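Local atomic coordinates of exodeoxyribonuclease 10 (PDB entry 4FZX), a protein that degrades single-stranded and double-stranded DNA from the 3' end as a magnesium-dependent DEDDh exonuclease of DNA repair. Residues C[6-11]-C[134-139]; C[14-19]-C[87-92]; C[78-83]-C[98-103]. All coordinates share one frame; numbering follows the deposited sequence.

Contact 1. Residues C[6-11]-C[134-139]; sequences DTETCG and HRALYD. With NA (sodium ion), chain G; NA (sodium ion), chain E; nucleotides of chain A.
Glu-8 of strand 2-9 lies against the turn that leads into helix 136-154. Its CD is 3.0 Å from His-134 O. Both carboxylate oxygens of Glu-8 and His-134 O are acceptors, so no hydrogen bond forms between them. The Glu-8 chain bends at chi2 (-61°), and OE2 binds the sodium ion of chain G at 2.2 Å. Asp-139 OD2 binds the same ion from the helix, also at 2.2 Å. Asp-6 OD2 is a more distant ligand of the chain G sodium ion, at 2.9 Å. The other oxygen, Asp-6 OD1, holds the sodium ion of chain E at 2.4 Å. With chi1 at -174° the Asp-6 carboxylate is swung away from its own N and toward the helix start, where OD2 lies 3.3 Å from Ala-136 CA. The Ala-136 methyl touches the backbone O and OD2 of Asp-6.

OP1 of DG17 of chain A bridges the two ions, the two-metal arrangement of DEDDh exonucleases. Sodium probably stands in for the magnesium cofactor. DG17 O3' donates to Glu-8 OE1 in a very short bond, its exact length doubtful at this resolution, and accepts from Thr-9 N. A water joins Glu-8 OE1 to His-134 ND1. Thr-9 OG1 donates to Gly-11 O at 2.8 Å and touches the DG17 sugar; an alanine here would remove that hydroxyl and is likely to leave Gly-11 O without its mate and the turn freer beside the sugar.

Strand 2-9 runs between strands 16-25 and 76-79. Glu-18 of strand 16-25 bonds to Ala-136 N and Arg-135, tying that strand to the start of helix 136-154.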
loop_
_atom_site.group_PDB
_atom_site.type_symbol
_atom_site.label_atom_id
_atom_site.label_comp_id
_atom_site.label_asym_id
_atom_site.label_seq_id
_atom_site.Cartn_x
_atom_site.Cartn_y
_atom_site.Cartn_z
ATOM N N ASP C 6 8.265 29.529 18.766
ATOM C CA ASP C 6 7.384 30.231 17.843
ATOM C C ASP C 6 7.939 31.597 17.475
ATOM O O ASP C 6 8.586 32.259 18.288
ATOM C CB ASP C 6 5.968 30.371 18.414
ATOM C CG ASP C 6 4.984 30.980 17.409
ATOM O OD1 ASP C 6 4.558 30.275 16.475
ATOM O OD2 ASP C 6 4.624 32.161 17.558
ATOM N N THR C 7 7.587 32.037 16.271
ATOM C CA THR C 7 8.114 33.247 15.665
ATOM C C THR C 7 6.943 33.985 14.994
ATOM O O THR C 7 6.249 33.420 14.175
ATOM C CB THR C 7 9.137 32.873 14.551
ATOM O OG1 THR C 7 10.291 32.264 15.144
ATOM C CG2 THR C 7 9.563 34.078 13.803
ATOM N N GLU C 8 6.725 35.243 15.335
ATOM C CA GLU C 8 5.864 36.086 14.520
ATOM C C GLU C 8 6.729 36.972 13.630
ATOM O O GLU C 8 7.818 37.375 14.029
ATOM C CB GLU C 8 4.934 36.938 15.392
ATOM C CG GLU C 8 4.152 36.157 16.459
ATOM C CD GLU C 8 3.227 35.088 15.870
ATOM O OE1 GLU C 8 2.585 35.332 14.820
ATOM O OE2 GLU C 8 3.128 34.000 16.476
ATOM N N THR C 9 6.234 37.263 12.428
ATOM C CA THR C 9 7.058 37.749 11.325
ATOM C C THR C 9 6.388 38.914 10.592
ATOM O O THR C 9 5.217 39.218 10.803
ATOM C CB THR C 9 7.349 36.629 10.294
ATOM O OG1 THR C 9 6.117 36.070 9.834
ATOM C CG2 THR C 9 8.221 35.505 10.911
ATOM N N CYS C 10 7.149 39.564 9.725
ATOM C CA CYS C 10 6.626 40.619 8.876
ATOM C C CYS C 10 5.742 40.086 7.764
ATOM O O CYS C 10 5.127 40.851 7.032
ATOM C CB CYS C 10 7.780 41.422 8.279
ATOM S SG CYS C 10 8.789 42.234 9.522
ATOM N N GLY C 11 5.682 38.774 7.627
ATOM C CA GLY C 11 4.989 38.163 6.500
ATOM C C GLY C 11 5.586 36.799 6.254
ATOM O O GLY C 11 6.365 36.305 7.060
ATOM N N HIS C 134 -1.472 34.324 18.542
ATOM C CA HIS C 134 -0.581 34.944 17.556
ATOM C C HIS C 134 0.417 35.918 18.179
ATOM O O HIS C 134 1.137 36.616 17.467
ATOM C CB HIS C 134 -1.375 35.641 16.454
ATOM C CG HIS C 134 -2.374 34.759 15.780
ATOM N ND1 HIS C 134 -2.008 33.685 14.999
ATOM C CD2 HIS C 134 -3.726 34.798 15.759
ATOM C CE1 HIS C 134 -3.093 33.100 14.523
ATOM N NE2 HIS C 134 -4.149 33.761 14.963
ATOM N N ARG C 135 0.514 35.913 19.503
ATOM C CA ARG C 135 1.721 36.405 20.145
ATOM C C ARG C 135 2.582 35.212 20.501
ATOM O O ARG C 135 2.075 34.193 20.955
ATOM C CB ARG C 135 1.401 37.261 21.369
ATOM C CG ARG C 135 0.675 38.597 21.034
ATOM C CD ARG C 135 1.575 39.589 20.256
ATOM N NE ARG C 135 2.801 39.904 20.993
ATOM C CZ ARG C 135 2.902 40.827 21.946
ATOM N NH1 ARG C 135 1.868 41.613 22.240
ATOM N NH2 ARG C 135 4.055 40.997 22.578
ATOM N N ALA C 136 3.878 35.319 20.227
ATOM C CA ALA C 136 4.735 34.151 20.186
ATOM C C ALA C 136 4.641 33.272 21.431
ATOM O O ALA C 136 4.471 32.063 21.303
ATOM C CB ALA C 136 6.181 34.552 19.910
ATOM N N LEU C 137 4.759 33.867 22.628
ATOM C CA LEU C 137 4.758 33.073 23.861
ATOM C C LEU C 137 3.423 32.386 24.079
ATOM O O LEU C 137 3.364 31.249 24.545
ATOM C CB LEU C 137 5.126 33.921 25.093
ATOM C CG LEU C 137 5.394 33.100 26.360
ATOM C CD1 LEU C 137 6.593 32.152 26.161
ATOM C CD2 LEU C 137 5.588 33.965 27.603
ATOM N N TYR C 138 2.346 33.066 23.703
ATOM C CA TYR C 138 1.016 32.485 23.798
ATOM C C TYR C 138 0.920 31.223 22.944
ATOM O O TYR C 138 0.533 30.150 23.439
ATOM C CB TYR C 138 -0.024 33.520 23.376
ATOM C CG TYR C 138 -1.443 33.114 23.644
ATOM C CD1 TYR C 138 -2.070 32.152 22.857
ATOM C CD2 TYR C 138 -2.172 33.708 24.672
ATOM C CE1 TYR C 138 -3.382 31.788 23.090
ATOM C CE2 TYR C 138 -3.492 33.343 24.917
ATOM C CZ TYR C 138 -4.089 32.390 24.115
ATOM O OH TYR C 138 -5.388 32.005 24.365
ATOM N N ASP C 139 1.348 31.322 21.684
ATOM C CA ASP C 139 1.277 30.185 20.778
ATOM C C ASP C 139 2.220 29.046 21.172
ATOM O O ASP C 139 1.959 27.877 20.848
ATOM C CB ASP C 139 1.564 30.613 19.347
ATOM C CG ASP C 139 0.411 31.404 18.717
ATOM O OD1 ASP C 139 -0.557 31.762 19.429
ATOM O OD2 ASP C 139 0.500 31.702 17.503
HETATM NA NA NA G . 2.152 32.019 16.050
HETATM NA NA NA E . 4.156 29.664 14.167
ATOM P P DG A 17 1.938 31.336 12.475
ATOM O OP1 DG A 17 2.514 31.468 13.827
ATOM O OP2 DG A 17 0.492 31.075 12.346
ATOM O "O5'" DG A 17 2.310 32.606 11.601
ATOM C "C5'" DG A 17 3.641 33.084 11.614
ATOM C "C4'" DG A 17 3.752 34.461 10.997
ATOM O "O4'" DG A 17 3.554 34.335 9.584
ATOM C "C3'" DG A 17 2.740 35.504 11.454
ATOM O "O3'" DG A 17 3.254 36.152 12.605
ATOM C "C2'" DG A 17 2.697 36.459 10.261
ATOM C "C1'" DG A 17 2.946 35.513 9.091
ATOM N N9 DG A 17 1.726 35.064 8.460
ATOM C C8 DG A 17 0.962 33.987 8.836
ATOM N N7 DG A 17 -0.079 33.818 8.081
ATOM C C5 DG A 17 0.027 34.841 7.143
ATOM C C6 DG A 17 -0.817 35.148 6.063
ATOM O O6 DG A 17 -1.838 34.535 5.719
ATOM N N1 DG A 17 -0.372 36.273 5.363
ATOM C C2 DG A 17 0.770 36.999 5.674
ATOM N N2 DG A 17 1.051 38.065 4.891
ATOM N N3 DG A 17 1.567 36.716 6.702
ATOM C C4 DG A 17 1.122 35.629 7.377
HETATM O O HOH W 1 3.370 27.895 17.793
HETATM O O HOH W 2 5.960 30.772 13.750
HETATM O O HOH W 3 0.531 33.509 14.668
HETATM O O HOH W 4 2.129 28.701 15.315
HETATM O O HOH W 5 5.234 27.634 13.742
#

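Contact 2. Residues C[14-19]-C[87-92]; sequences GGIVEI and RVLPEM
Ile-16 and Leu-89 meet at about a right angle, methyl against methyl, with their CD1 atoms 4.0 Å apart. Ile-19 comes to the same Leu-89 CD1 obliquely, its own CD1 at 4.1 Å. It can do so because its side chain is fully extended (chi1 -172°, chi2 171°). Leu-89 CD1 is thus shared by the two isoleucines.

Ile-16 CD1 also packs on Val-88. Ile-16 CD1 lies 3.5 Å from Val-88 O and also touches Val-88 CG2. The other methyl, Val-88 CG1, rests on Gly-14 CA at 3.9 Å. A side chain on Gly-14 would point at that methyl, and at these backbone angles it would also strike the carbonyl of the preceding residue. One water adds a polar link beside this apolar patch. It accepts from Gly-15 N and donates to Val-88 O at 2.8 Å.

Thr-7 and Ile-5 of strand 2-9 also touch Leu-89, and helix 64-67 packs on both isoleucines. Val-17 and Glu-18 both face Glu-8, a classic beta bulge in strand 16-25. The whole is helix-on-sheet packing of the RNase H-like exonuclease fold: the end of helix 82-88 and the residues after it lie on the central sheet.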
loop_
_atom_site.group_PDB
_atom_site.type_symbol
_atom_site.label_atom_id
_atom_site.label_comp_id
_atom_site.label_asym_id
_atom_site.label_seq_id
_atom_site.Cartn_x
_atom_site.Cartn_y
_atom_site.Cartn_z
ATOM N N GLY C 14 9.352 36.175 5.812
ATOM C CA GLY C 14 10.207 36.377 6.984
ATOM C C GLY C 14 10.307 37.816 7.474
ATOM O O GLY C 14 9.397 38.634 7.261
ATOM N N GLY C 15 11.412 38.124 8.150
ATOM C CA GLY C 15 11.476 39.301 9.008
ATOM C C GLY C 15 10.804 39.025 10.344
ATOM O O GLY C 15 9.622 38.702 10.396
ATOM N N ILE C 16 11.564 39.144 11.422
ATOM C CA ILE C 16 11.141 38.652 12.721
ATOM C C ILE C 16 10.749 39.815 13.603
ATOM O O ILE C 16 11.531 40.766 13.761
ATOM C CB ILE C 16 12.284 37.925 13.409
ATOM C CG1 ILE C 16 13.008 37.020 12.400
ATOM C CG2 ILE C 16 11.784 37.177 14.672
ATOM C CD1 ILE C 16 12.121 35.885 11.836
ATOM N N VAL C 17 9.550 39.746 14.184
ATOM C CA VAL C 17 9.101 40.785 15.110
ATOM C C VAL C 17 8.946 40.262 16.523
ATOM O O VAL C 17 8.956 41.038 17.481
ATOM C CB VAL C 17 7.786 41.471 14.651
ATOM C CG1 VAL C 17 8.003 42.167 13.315
ATOM C CG2 VAL C 17 6.649 40.453 14.529
ATOM N N GLU C 18 8.827 38.945 16.658
ATOM C CA GLU C 18 8.790 38.316 17.974
ATOM C C GLU C 18 9.293 36.870 17.900
ATOM O O GLU C 18 9.005 36.147 16.956
ATOM C CB GLU C 18 7.357 38.336 18.540
ATOM C CG GLU C 18 7.282 38.235 20.072
ATOM C CD GLU C 18 5.866 38.395 20.631
ATOM O OE1 GLU C 18 4.881 38.138 19.897
ATOM O OE2 GLU C 18 5.736 38.729 21.833
ATOM N N ILE C 19 9.968 36.429 18.950
ATOM C CA ILE C 19 10.270 35.023 19.110
ATOM C C ILE C 19 10.048 34.632 20.563
ATOM O O ILE C 19 10.169 35.472 21.481
ATOM C CB ILE C 19 11.721 34.733 18.729
ATOM C CG1 ILE C 19 11.982 33.222 18.717
ATOM C CG2 ILE C 19 12.686 35.462 19.698
ATOM C CD1 ILE C 19 13.357 32.831 18.125
ATOM N N ARG C 87 13.087 27.996 8.282
ATOM C CA ARG C 87 13.429 28.891 7.179
ATOM C C ARG C 87 13.655 30.343 7.601
ATOM O O ARG C 87 14.567 31.005 7.106
ATOM C CB ARG C 87 12.369 28.828 6.084
ATOM C CG ARG C 87 12.584 29.814 4.948
ATOM C CD ARG C 87 11.744 29.448 3.717
ATOM N NE ARG C 87 10.311 29.323 4.007
ATOM C CZ ARG C 87 9.468 30.352 4.117
ATOM N NH1 ARG C 87 9.907 31.603 4.006
ATOM N NH2 ARG C 87 8.178 30.129 4.330
ATOM N N VAL C 88 12.789 30.868 8.462
ATOM C CA VAL C 88 12.802 32.310 8.714
ATOM C C VAL C 88 13.773 32.686 9.839
ATOM O O VAL C 88 14.175 33.834 9.963
ATOM C CB VAL C 88 11.380 32.877 8.988
ATOM C CG1 VAL C 88 10.458 32.577 7.818
ATOM C CG2 VAL C 88 10.808 32.313 10.278
ATOM N N LEU C 89 14.152 31.702 10.643
ATOM C CA LEU C 89 15.101 31.906 11.726
ATOM C C LEU C 89 16.528 31.653 11.225
ATOM O O LEU C 89 16.725 30.881 10.281
ATOM C CB LEU C 89 14.785 30.938 12.866
ATOM C CG LEU C 89 13.993 31.366 14.108
ATOM C CD1 LEU C 89 13.309 32.705 13.990
ATOM C CD2 LEU C 89 13.023 30.277 14.568
ATOM N N PRO C 90 17.531 32.242 11.908
ATOM C CA PRO C 90 18.931 31.798 11.744
ATOM C C PRO C 90 19.082 30.323 12.098
ATOM O O PRO C 90 18.258 29.776 12.840
ATOM C CB PRO C 90 19.702 32.653 12.769
ATOM C CG PRO C 90 18.744 33.737 13.211
ATOM C CD PRO C 90 17.372 33.152 13.058
ATOM N N GLU C 91 20.113 29.682 11.558
ATOM C CA GLU C 91 20.342 28.257 11.797
ATOM C C GLU C 91 20.340 27.921 13.289
ATOM O O GLU C 91 21.020 28.569 14.066
ATOM C CB GLU C 91 21.662 27.806 11.159
ATOM C CG GLU C 91 21.933 26.309 11.313
ATOM C CD GLU C 91 23.161 25.840 10.527
ATOM O OE1 GLU C 91 24.090 25.268 11.146
ATOM O OE2 GLU C 91 23.194 26.041 9.292
HETATM N N MSE C 92 19.592 26.890 13.672
HETATM C CA MSE C 92 19.534 26.443 15.072
HETATM C C MSE C 92 20.385 25.179 15.276
HETATM O O MSE C 92 20.559 24.393 14.338
HETATM C CB MSE C 92 18.080 26.163 15.488
HETATM C CG MSE C 92 17.133 27.345 15.312
HETATM SE SE MSE C 92 17.726 28.898 16.339
HETATM C CE MSE C 92 17.433 28.213 18.129
HETATM O O HOH W 6 13.596 36.036 8.409
#

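Contact 3. Residues C[78-83]-C[98-103]; sequences VAHNAS and CTMKLA. With nucleotides of chain A.
The thiol of Cys-98 accepts two backbone N-H groups, one from each segment. Ala-82 N donates to Cys-98 SG over 3.4 Å. Lys-101 N donates to the same SG over 3.6 Å and almost straight, at 170°. Cys-98 is the N-cap of helix 99-106, and the second bond is its capping bond. The first ties the turn after strand 76-79 to that cap. The methyl of Ala-82 packs on Cys-98 CB.

Thr-99 N donates to Ala-79 O at 3.1 Å, and Cys-98 CA makes a CA-H...O contact with the same oxygen. Ala-79 and Cys-98 form a parallel bridge. Strands 76-79 and 95-98, with helix 82-88 between them in the chain, make a beta-alpha-beta unit at one edge of the central sheet.

Beyond the bridge, Thr-99 OG1 sits between its backbone N and carbonyl carbon (chi1 49°), where it meets the edge of the His-80 ring. OG1 and His-80 ND1 share a hydrogen bond of 2.9 Å. The other ring nitrogen, NE2, bonds to Tyr-112 O, so both ring nitrogens have a partner, which fixes the rotation of the imidazole. Selenomethionine Met-100 covers one ring face: its CB lies 4.0 Å from the His-80 ring centroid in a CH-pi contact. Thr-99 CG2 turns instead to Val-78 CG1, 3.7 Å away, the two side chains crossing at about a right angle.

Asn-81 runs alongside Met-100, pointing the same way, toward the DNA. Its ND2 donates to O4' of DA16 of chain A at 2.9 Å, with an angle of 168°. Lys-101 NZ forms a salt bridge with a DNA phosphate.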
loop_
_atom_site.group_PDB
_atom_site.type_symbol
_atom_site.label_atom_id
_atom_site.label_comp_id
_atom_site.label_asym_id
_atom_site.label_seq_id
_atom_site.Cartn_x
_atom_site.Cartn_y
_atom_site.Cartn_z
ATOM N N VAL C 78 10.957 22.297 18.541
ATOM C CA VAL C 78 9.630 21.859 18.134
ATOM C C VAL C 78 8.854 23.098 17.655
ATOM O O VAL C 78 8.890 24.152 18.295
ATOM C CB VAL C 78 8.857 21.187 19.315
ATOM C CG1 VAL C 78 7.480 20.719 18.865
ATOM C CG2 VAL C 78 9.660 19.995 19.910
ATOM N N ALA C 79 8.185 22.983 16.519
ATOM C CA ALA C 79 7.368 24.078 16.034
ATOM C C ALA C 79 6.196 23.529 15.266
ATOM O O ALA C 79 6.259 22.415 14.754
ATOM C CB ALA C 79 8.193 25.032 15.162
ATOM N N HIS C 80 5.107 24.297 15.209
ATOM C CA HIS C 80 3.962 23.892 14.418
ATOM C C HIS C 80 4.105 24.331 12.968
ATOM O O HIS C 80 3.990 25.509 12.653
ATOM C CB HIS C 80 2.661 24.403 15.029
ATOM C CG HIS C 80 1.441 23.741 14.464
ATOM N ND1 HIS C 80 1.039 22.482 14.852
ATOM C CD2 HIS C 80 0.635 24.091 13.430
ATOM C CE1 HIS C 80 -0.006 22.117 14.132
ATOM N NE2 HIS C 80 -0.254 23.064 13.244
ATOM N N ASN C 81 4.329 23.368 12.082
ATOM C CA ASN C 81 4.905 23.644 10.754
ATOM C C ASN C 81 6.336 24.173 10.825
ATOM O O ASN C 81 6.610 25.317 10.451
ATOM C CB ASN C 81 4.040 24.596 9.930
ATOM C CG ASN C 81 4.346 24.506 8.421
ATOM O OD1 ASN C 81 4.952 23.538 7.959
ATOM N ND2 ASN C 81 3.925 25.503 7.665
ATOM N N ALA C 82 7.235 23.327 11.315
ATOM C CA ALA C 82 8.604 23.717 11.644
ATOM C C ALA C 82 9.387 24.152 10.398
ATOM O O ALA C 82 10.343 24.895 10.493
ATOM C CB ALA C 82 9.311 22.564 12.344
ATOM N N SER C 83 9.004 23.615 9.251
ATOM C CA SER C 83 9.407 24.127 7.934
ATOM C C SER C 83 9.497 25.655 7.905
ATOM O O SER C 83 10.456 26.238 7.377
ATOM C CB SER C 83 8.356 23.680 6.911
ATOM O OG SER C 83 8.894 23.628 5.620
ATOM N N CYS C 98 8.168 18.664 13.952
ATOM C CA CYS C 98 6.989 19.392 13.501
ATOM C C CYS C 98 5.703 18.792 14.071
ATOM O O CYS C 98 5.378 17.654 13.784
ATOM C CB CYS C 98 6.927 19.407 11.978
ATOM S SG CYS C 98 5.561 20.395 11.350
ATOM N N THR C 99 4.981 19.552 14.890
ATOM C CA THR C 99 3.726 19.054 15.456
ATOM C C THR C 99 2.607 18.963 14.431
ATOM O O THR C 99 1.641 18.222 14.619
ATOM C CB THR C 99 3.250 19.862 16.656
ATOM O OG1 THR C 99 3.270 21.265 16.350
ATOM C CG2 THR C 99 4.112 19.565 17.876
HETATM N N MSE C 100 2.770 19.656 13.315
HETATM C CA MSE C 100 1.802 19.567 12.236
HETATM C C MSE C 100 1.881 18.222 11.544
HETATM O O MSE C 100 0.873 17.546 11.352
HETATM C CB MSE C 100 2.012 20.690 11.220
HETATM C CG MSE C 100 0.912 20.758 10.183
HETATM SE SE MSE C 100 1.347 22.009 8.740
HETATM C CE MSE C 100 0.900 23.626 9.695
ATOM N N LYS C 101 3.087 17.845 11.150
ATOM C CA LYS C 101 3.307 16.537 10.580
ATOM C C LYS C 101 2.874 15.476 11.570
ATOM O O LYS C 101 2.294 14.470 11.184
ATOM C CB LYS C 101 4.778 16.349 10.217
ATOM C CG LYS C 101 5.198 17.125 8.984
ATOM C CD LYS C 101 6.704 17.128 8.804
ATOM C CE LYS C 101 7.078 17.365 7.355
ATOM N NZ LYS C 101 7.050 16.097 6.553
ATOM N N LEU C 102 3.200 15.672 12.842
ATOM C CA LEU C 102 2.837 14.674 13.840
ATOM C C LEU C 102 1.317 14.512 13.946
ATOM O O LEU C 102 0.803 13.395 13.973
ATOM C CB LEU C 102 3.439 15.013 15.205
ATOM C CG LEU C 102 4.968 14.984 15.295
ATOM C CD1 LEU C 102 5.448 15.359 16.693
ATOM C CD2 LEU C 102 5.512 13.623 14.877
ATOM N N ALA C 103 0.603 15.628 13.991
ATOM C CA ALA C 103 -0.853 15.601 14.149
ATOM C C ALA C 103 -1.528 14.880 12.985
ATOM O O ALA C 103 -2.412 14.054 13.182
ATOM C CB ALA C 103 -1.391 17.017 14.271
ATOM P P DG A 15 -5.255 25.127 6.602
ATOM O OP1 DG A 15 -6.128 24.718 7.712
ATOM O OP2 DG A 15 -5.578 26.360 5.850
ATOM O "O5'" DG A 15 -3.768 25.261 7.173
ATOM C "C5'" DG A 15 -3.234 24.233 7.996
ATOM C "C4'" DG A 15 -1.739 24.422 8.169
ATOM O "O4'" DG A 15 -1.040 24.135 6.929
ATOM C "C3'" DG A 15 -1.317 25.828 8.562
ATOM O "O3'" DG A 15 -1.286 25.893 9.971
ATOM C "C2'" DG A 15 0.088 25.934 7.985
ATOM C "C1'" DG A 15 0.031 25.039 6.751
ATOM N N9 DG A 15 -0.265 25.781 5.537
ATOM C C8 DG A 15 -1.458 26.377 5.224
ATOM N N7 DG A 15 -1.450 26.941 4.043
ATOM C C5 DG A 15 -0.177 26.686 3.550
ATOM C C6 DG A 15 0.395 27.072 2.321
ATOM O O6 DG A 15 -0.152 27.709 1.406
ATOM N N1 DG A 15 1.720 26.637 2.201
ATOM C C2 DG A 15 2.390 25.904 3.177
ATOM N N2 DG A 15 3.678 25.589 2.915
ATOM N N3 DG A 15 1.845 25.552 4.348
ATOM C C4 DG A 15 0.566 25.973 4.453
ATOM P P DA A 16 -1.271 27.302 10.689
ATOM O OP1 DA A 16 -1.221 26.971 12.127
ATOM O OP2 DA A 16 -2.335 28.160 10.094
ATOM O "O5'" DA A 16 0.157 27.917 10.286
ATOM C "C5'" DA A 16 1.357 27.337 10.756
ATOM C "C4'" DA A 16 2.551 28.188 10.334
ATOM O "O4'" DA A 16 2.838 27.929 8.930
ATOM C "C3'" DA A 16 2.328 29.703 10.430
ATOM O "O3'" DA A 16 2.749 30.196 11.726
ATOM C "C2'" DA A 16 3.202 30.244 9.292
ATOM C "C1'" DA A 16 3.118 29.127 8.258
ATOM N N9 DA A 16 2.078 29.380 7.289
ATOM C C8 DA A 16 0.780 29.689 7.528
ATOM N N7 DA A 16 0.099 29.961 6.445
ATOM C C5 DA A 16 1.019 29.808 5.435
ATOM C C6 DA A 16 0.918 29.979 4.049
ATOM N N6 DA A 16 -0.214 30.321 3.429
ATOM N N1 DA A 16 2.036 29.797 3.329
ATOM C C2 DA A 16 3.174 29.467 3.967
ATOM N N3 DA A 16 3.395 29.290 5.273
ATOM C C4 DA A 16 2.251 29.475 5.943
#

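How the contacts relate
All three contacts are buried and reach the same sheet, but their chemistry differs. Contact 1 lies nearest the centre of the chain and is built from carboxylates, metal ions and nucleotide DG17. Contact 2 is mostly apolar. It packs the end of helix 82-88 on the sheet and touches contact 1, where Cys-10 N probably bonds to Gly-15 O at 2.7 Å. Contact 3 sits toward the 95-98 edge of the sheet and mixes backbone, thiol and ring contacts with one hydrogen bond to DA16 of the DNA, just upstream of DG17. It does not touch contact 1. Contacts 2 and 3 use opposite ends of helix 82-88, and their centres are about 16 Å apart.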